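Local coordinates for uncharacterized protein Lpg0364 (Legionella pneumophila subsp. pneumophila, PDB 4Q63) that is of unknown function but has a PilZ-like domain and may bind cyclic-di-GMP, as its family is thought to, at residues Phe79-Glu82 and Asp83-Asn86; Lys93-Arg96 and Asp97-Lys100. All coordinates share one frame; numbering follows the deposited sequence.

Contact 1: Phe79-Glu82 and Asp83-Asn86; sequences FTKE and DETN
Thr85 and Phe79 meet on the buried side of this turn. The methyl CG2 of Thr85 lies 3.7 Å from CB of Phe79, while the phenyl ring leads away from the turn. The same methyl also packs against the carbonyl oxygens of Phe79 and Lys81. Thr85 is held by its polar atoms too. Its backbone N donates to Lys81 O at 2.9 Å, with the donor nearly along the C=O axis. Its hydroxyl OG1 sits between the backbone N and the carbonyl carbon (chi1 63°), which turns it back along the first helical turn to donate to Glu82 O at 2.8 Å. That oxygen also accepts from the backbone N of Asn86 at 2.9 Å, so two donors share it. The hydroxyl reaches it from well off the C=O axis, at a C=O...donor angle of 112°. Lys81 is the N-cap of helix 82-100, and these bonds close the first turn just after strand 74-79 leaves the curled antiparallel sheet of the PilZ-like domain. Glu84 is held as well. Its OE1 accepts from the backbone N of Cys64, which ties the helix start to strand 59-71. It also accepts from a water, which in turn takes the N-H of Lys81. The side chains of Lys81 and Glu84 run side by side, with CB of Lys81 3.5 Å from OE1 of Glu84. The solvent side is looser. NZ of Lys81 stays 4.9 Å from OE2 of Glu84, so the charged ends do not meet. Asp83 OD1 accepts a weak bond from the N of Glu84. Glu82 is exposed, and its chain runs out extended beyond CG.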
ATOM      1  N   PHE A  79       2.263  -7.187  -2.841  1.00 28.33           N
ATOM      2  CA  PHE A  79       3.528  -6.591  -3.320  1.00 28.00           C
ATOM      3  C   PHE A  79       4.491  -7.725  -3.634  1.00 30.10           C
ATOM      4  O   PHE A  79       4.845  -8.520  -2.767  1.00 32.38           O
ATOM      5  CB  PHE A  79       4.162  -5.656  -2.285  1.00 25.68           C
ATOM      6  CG  PHE A  79       3.272  -4.520  -1.860  1.00 29.41           C
ATOM      7  CD1 PHE A  79       2.534  -3.805  -2.792  1.00 34.10           C
ATOM      8  CD2 PHE A  79       3.161  -4.176  -0.525  1.00 30.10           C
ATOM      9  CE1 PHE A  79       1.727  -2.768  -2.401  1.00 35.01           C
ATOM     10  CE2 PHE A  79       2.342  -3.127  -0.123  1.00 28.75           C
ATOM     11  CZ  PHE A  79       1.626  -2.425  -1.053  1.00 32.66           C
ATOM     12  N   THR A  80       4.918  -7.800  -4.884  1.00 23.98           N
ATOM     13  CA  THR A  80       5.573  -8.991  -5.375  1.00 29.63           C
ATOM     14  C   THR A  80       7.087  -9.072  -5.250  1.00 35.86           C
ATOM     15  O   THR A  80       7.655 -10.153  -5.431  1.00 38.77           O
ATOM     16  CB  THR A  80       5.184  -9.228  -6.839  1.00 34.93           C
ATOM     17  OG1 THR A  80       5.399  -8.021  -7.578  1.00 37.99           O
ATOM     18  CG2 THR A  80       3.700  -9.597  -6.921  1.00 33.85           C
ATOM     19  N   LYS A  81       7.757  -7.954  -4.963  1.00 40.25           N
ATOM     20  CA  LYS A  81       9.224  -7.974  -4.943  1.00 43.56           C
ATOM     21  C   LYS A  81       9.767  -7.963  -3.521  1.00 43.84           C
ATOM     22  O   LYS A  81       9.541  -7.012  -2.758  1.00 38.52           O
ATOM     23  CB  LYS A  81       9.814  -6.811  -5.750  1.00 43.36           C
ATOM     24  CG  LYS A  81       9.220  -6.698  -7.146  1.00 53.36           C
ATOM     25  CD  LYS A  81       9.551  -7.938  -7.987  1.00 63.27           C
ATOM     26  CE  LYS A  81       8.817  -7.936  -9.325  1.00 62.57           C
ATOM     27  NZ  LYS A  81       8.848  -6.617  -9.997  1.00 31.55           N
ATOM     28  N   GLU A  82      10.502  -9.017  -3.188  1.00 43.92           N
ATOM     29  CA  GLU A  82      11.034  -9.186  -1.845  1.00 49.22           C
ATOM     30  C   GLU A  82      11.868  -7.993  -1.385  1.00 46.09           C
ATOM     31  O   GLU A  82      11.687  -7.514  -0.269  1.00 43.26           O
ATOM     32  CB  GLU A  82      11.839 -10.483  -1.725  0.70 56.26           C
ATOM     33  CG  GLU A  82      12.002 -10.956  -0.287  0.93 61.29           C
ATOM     34  CD  GLU A  82      12.440 -12.405  -0.200  0.39 70.28           C
ATOM     35  OE1 GLU A  82      13.619 -12.685  -0.502  0.81 73.77           O
ATOM     36  OE2 GLU A  82      11.600 -13.263   0.164  0.79 74.89           O
ATOM     37  N   ASP A  83      12.758  -7.500  -2.241  1.00 46.29           N
ATOM     38  CA  ASP A  83      13.629  -6.394  -1.844  1.00 51.59           C
ATOM     39  C   ASP A  83      12.842  -5.101  -1.586  1.00 50.59           C
ATOM     40  O   ASP A  83      13.178  -4.329  -0.688  1.00 52.94           O
ATOM     41  CB  ASP A  83      14.758  -6.180  -2.861  0.92 55.64           C
ATOM     42  CG  ASP A  83      14.275  -5.563  -4.158  0.46 51.20           C
ATOM     43  OD1 ASP A  83      13.111  -5.799  -4.573  0.57 45.87           O
ATOM     44  OD2 ASP A  83      15.080  -4.827  -4.757  0.46 52.03           O
ATOM     45  N   GLU A  84      11.781  -4.882  -2.358  1.00 39.05           N
ATOM     46  CA  GLU A  84      10.888  -3.750  -2.114  1.00 41.35           C
ATOM     47  C   GLU A  84      10.026  -3.938  -0.851  1.00 37.51           C
ATOM     48  O   GLU A  84       9.736  -2.968  -0.153  1.00 40.31           O
ATOM     49  CB  GLU A  84       9.976  -3.515  -3.319  1.00 43.05           C
ATOM     50  CG  GLU A  84      10.741  -3.228  -4.607  1.00 42.41           C
ATOM     51  CD  GLU A  84       9.845  -3.291  -5.827  1.00 40.69           C
ATOM     52  OE1 GLU A  84       8.630  -3.500  -5.700  1.00 30.34           O
ATOM     53  OE2 GLU A  84      10.355  -3.158  -6.939  1.00 42.05           O
ATOM     54  N   THR A  85       9.618  -5.168  -0.552  1.00 36.72           N
ATOM     55  CA  THR A  85       8.837  -5.407   0.667  1.00 40.39           C
ATOM     56  C   THR A  85       9.708  -5.286   1.924  1.00 46.00           C
ATOM     57  O   THR A  85       9.224  -4.909   3.001  1.00 44.53           O
ATOM     58  CB  THR A  85       8.111  -6.762   0.661  1.00 41.28           C
ATOM     59  OG1 THR A  85       9.060  -7.842   0.614  1.00 44.24           O
ATOM     60  CG2 THR A  85       7.136  -6.853  -0.533  1.00 43.75           C
ATOM     61  N   ASN A  86      10.989  -5.608   1.784  1.00 49.14           N
ATOM     62  CA  ASN A  86      11.953  -5.382   2.865  1.00 49.95           C
ATOM     63  C   ASN A  86      12.089  -3.907   3.202  1.00 46.11           C
ATOM     64  O   ASN A  86      12.090  -3.535   4.369  1.00 53.31           O
ATOM     65  CB  ASN A  86      13.326  -5.976   2.534  1.00 56.43           C
ATOM     66  CG  ASN A  86      13.336  -7.495   2.584  1.00 62.86           C
ATOM     67  OD1 ASN A  86      12.466  -8.119   3.192  1.00 58.10           O
ATOM     68  ND2 ASN A  86      14.339  -8.098   1.955  1.00 73.07           N
TER
HETATM   69  O   HOH W   1       6.857  -5.265  -4.539  1.00 30.94           O

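Contact 2: Lys93-Arg96 and Asp97-Lys100; sequences KRLR and DERK. With CD (cadmium ion), chain D.
Glu98 is a ligand of a cadmium site that helix 82-100 shares with His57, and Arg94, one turn earlier, pairs with it. Glu98 grips the metal with both carboxylate oxygens, each at 2.6 Å from the cadmium ion. OE1 of Glu98 has a second partner: NE of Arg94 donates to it at 3.1 Å, forming a salt bridge. Arg94 reaches there with CG anti to the backbone N (chi1 174°) and the chain extended to NE. The oxygen lies at the guanidinium edge, tilted 21° from its plane, and the two flat groups stand 85° apart. OE1 thus meets two cations, the guanidinium and the metal, which would probably keep the carboxylate ionised. CD1 of Leu95 packs 3.9 Å from OE2 of Glu98.

A separate charged cluster joins Arg96, Asp97 and Lys100. OD1 of Asp97 lies near the plane of the Arg96 guanidinium, in a long salt bridge of 3.9 Å to NH1. NZ of Lys100 is 3.6 Å from the same OD1. It sits over one face of the guanidinium, so two like charges come close, probably eased by the shared carboxylate. Arg96 also makes a cation-pi contact with Phe10. Arg99 turns to Glu17 for its salt bridge. The helix backbone bonds, such as Glu98 N to Arg94 O, span the same turn, and the i to i+4 pairing of Arg94 with Glu98 is a salt bridge typical of an alpha-helix.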
ATOM      1  N   LYS A  93       7.554  -0.321  10.243  1.00 46.94           N
ATOM      2  CA  LYS A  93       7.996  -0.543  11.617  1.00 48.87           C
ATOM      3  C   LYS A  93       8.318   0.787  12.296  1.00 51.54           C
ATOM      4  O   LYS A  93       8.140   0.947  13.515  1.00 52.07           O
ATOM      5  CB  LYS A  93       9.219  -1.461  11.651  1.00 50.67           C
ATOM      6  CG  LYS A  93       9.737  -1.749  13.057  1.00 59.49           C
ATOM      7  CD  LYS A  93      11.034  -2.540  13.023  0.86 63.90           C
ATOM      8  CE  LYS A  93      11.646  -2.646  14.414  0.73 72.02           C
ATOM      9  NZ  LYS A  93      12.998  -3.263  14.380  0.71 76.39           N
ATOM     10  N   ARG A  94       8.802   1.743  11.513  1.00 49.31           N
ATOM     11  CA  ARG A  94       9.048   3.069  12.057  1.00 54.14           C
ATOM     12  C   ARG A  94       7.713   3.748  12.361  1.00 46.93           C
ATOM     13  O   ARG A  94       7.518   4.273  13.450  1.00 52.62           O
ATOM     14  CB  ARG A  94       9.887   3.922  11.103  1.00 52.25           C
ATOM     15  CG  ARG A  94      10.038   5.367  11.559  1.00 58.94           C
ATOM     16  CD  ARG A  94      10.770   6.218  10.534  1.00 65.16           C
ATOM     17  NE  ARG A  94      10.582   7.647  10.789  1.00 70.36           N
ATOM     18  CZ  ARG A  94      11.547   8.559  10.726  1.00 81.54           C
ATOM     19  NH1 ARG A  94      12.783   8.198  10.419  1.00 88.44           N
ATOM     20  NH2 ARG A  94      11.278   9.835  10.976  1.00 84.58           N
ATOM     21  N   LEU A  95       6.787   3.708  11.406  1.00 46.01           N
ATOM     22  CA  LEU A  95       5.466   4.316  11.592  1.00 49.05           C
ATOM     23  C   LEU A  95       4.705   3.713  12.780  1.00 53.93           C
ATOM     24  O   LEU A  95       4.001   4.417  13.502  1.00 54.80           O
ATOM     25  CB  LEU A  95       4.625   4.200  10.314  1.00 45.28           C
ATOM     26  CG  LEU A  95       3.199   4.767  10.372  1.00 49.09           C
ATOM     27  CD1 LEU A  95       3.184   6.237  10.809  1.00 50.38           C
ATOM     28  CD2 LEU A  95       2.487   4.591   9.026  1.00 43.07           C
ATOM     29  N   ARG A  96       4.856   2.407  12.974  1.00 55.65           N
ATOM     30  CA  ARG A  96       4.197   1.719  14.075  1.00 62.22           C
ATOM     31  C   ARG A  96       4.762   2.154  15.432  1.00 65.16           C
ATOM     32  O   ARG A  96       4.015   2.327  16.395  1.00 64.72           O
ATOM     33  CB  ARG A  96       4.321   0.205  13.900  1.00 64.49           C
ATOM     34  CG  ARG A  96       3.484  -0.599  14.872  1.00 75.18           C
ATOM     35  CD  ARG A  96       3.954  -2.039  14.885  1.00 82.94           C
ATOM     36  NE  ARG A  96       5.386  -2.109  15.170  1.00 89.59           N
ATOM     37  CZ  ARG A  96       6.085  -3.238  15.237  1.00 93.20           C
ATOM     38  NH1 ARG A  96       7.383  -3.196  15.505  1.00 97.60           N
ATOM     39  NH2 ARG A  96       5.487  -4.406  15.042  1.00 91.58           N
ATOM     40  N   ASP A  97       6.082   2.332  15.495  1.00 68.50           N
ATOM     41  CA  ASP A  97       6.745   2.803  16.713  1.00 75.03           C
ATOM     42  C   ASP A  97       6.366   4.245  17.049  1.00 71.72           C
ATOM     43  O   ASP A  97       6.284   4.617  18.222  1.00 70.63           O
ATOM     44  CB  ASP A  97       8.271   2.685  16.597  1.00 82.77           C
ATOM     45  CG  ASP A  97       8.748   1.243  16.558  1.00 88.78           C
ATOM     46  OD1 ASP A  97       7.980   0.349  16.975  1.00 92.94           O
ATOM     47  OD2 ASP A  97       9.895   1.005  16.115  1.00 89.65           O
ATOM     48  N   GLU A  98       6.141   5.053  16.018  1.00 64.72           N
ATOM     49  CA  GLU A  98       5.727   6.442  16.212  1.00 68.83           C
ATOM     50  C   GLU A  98       4.349   6.553  16.850  1.00 68.04           C
ATOM     51  O   GLU A  98       4.097   7.458  17.643  1.00 70.70           O
ATOM     52  CB  GLU A  98       5.725   7.191  14.884  1.00 67.07           C
ATOM     53  CG  GLU A  98       7.056   7.804  14.522  1.00 71.17           C
ATOM     54  CD  GLU A  98       7.098   8.199  13.068  1.00 68.09           C
ATOM     55  OE1 GLU A  98       8.206   8.434  12.538  1.00 75.96           O
ATOM     56  OE2 GLU A  98       6.010   8.270  12.457  1.00 57.93           O
ATOM     57  N   ARG A  99       3.453   5.644  16.485  1.00 64.93           N
ATOM     58  CA  ARG A  99       2.133   5.595  17.097  1.00 68.69           C
ATOM     59  C   ARG A  99       2.221   5.155  18.553  1.00 76.18           C
ATOM     60  O   ARG A  99       1.398   5.550  19.376  1.00 81.55           O
ATOM     61  CB  ARG A  99       1.221   4.655  16.314  1.00 62.48           C
ATOM     62  CG  ARG A  99       0.816   5.199  14.970  1.00 57.20           C
ATOM     63  CD  ARG A  99       0.010   4.167  14.194  1.00 58.34           C
ATOM     64  NE  ARG A  99      -0.337   4.639  12.857  1.00 53.30           N
ATOM     65  CZ  ARG A  99      -1.151   3.998  12.025  1.00 52.71           C
ATOM     66  NH1 ARG A  99      -1.711   2.844  12.385  1.00 56.43           N
ATOM     67  NH2 ARG A  99      -1.405   4.513  10.832  1.00 46.65           N
ATOM     68  N   LYS A 100       3.227   4.341  18.860  0.94 80.38           N
ATOM     69  CA  LYS A 100       3.490   3.919  20.233  1.00 93.37           C
ATOM     70  C   LYS A 100       3.881   5.104  21.109  1.00103.30           C
ATOM     71  O   LYS A 100       3.730   5.059  22.330  1.00110.68           O
ATOM     72  CB  LYS A 100       4.605   2.868  20.269  1.00 94.57           C
ATOM     73  CG  LYS A 100       4.151   1.492  20.729  0.90 97.13           C
ATOM     74  CD  LYS A 100       4.062   0.497  19.576  0.93 89.33           C
ATOM     75  CE  LYS A 100       5.391  -0.217  19.355  0.71 88.91           C
ATOM     76  NZ  LYS A 100       5.246  -1.417  18.485  0.94 85.29           N
TER
HETATM   77 CD    CD D 203       7.003   9.384  10.376  1.00 45.54          CD

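Both contacts belong to helix 82-100, at its beginning and near its end, with centres about 20 Å apart and no touch between them. Contact 1 is partly buried and joins the helix to the strand that precedes it. Contact 2 is a surface contact within the helix alone, further from the centre of the chain. Their chemistry follows their places. Both share helix backbone bonds. Beyond these, 79-86 adds a threonine hydroxyl and methyl, with unlike charges left apart, and 93-100 adds charged side chains and a bound metal. Each contact also ties the helix to other parts of the chain, contact 1 through Cys64 and contact 2 through His57, Glu17 and Phe10.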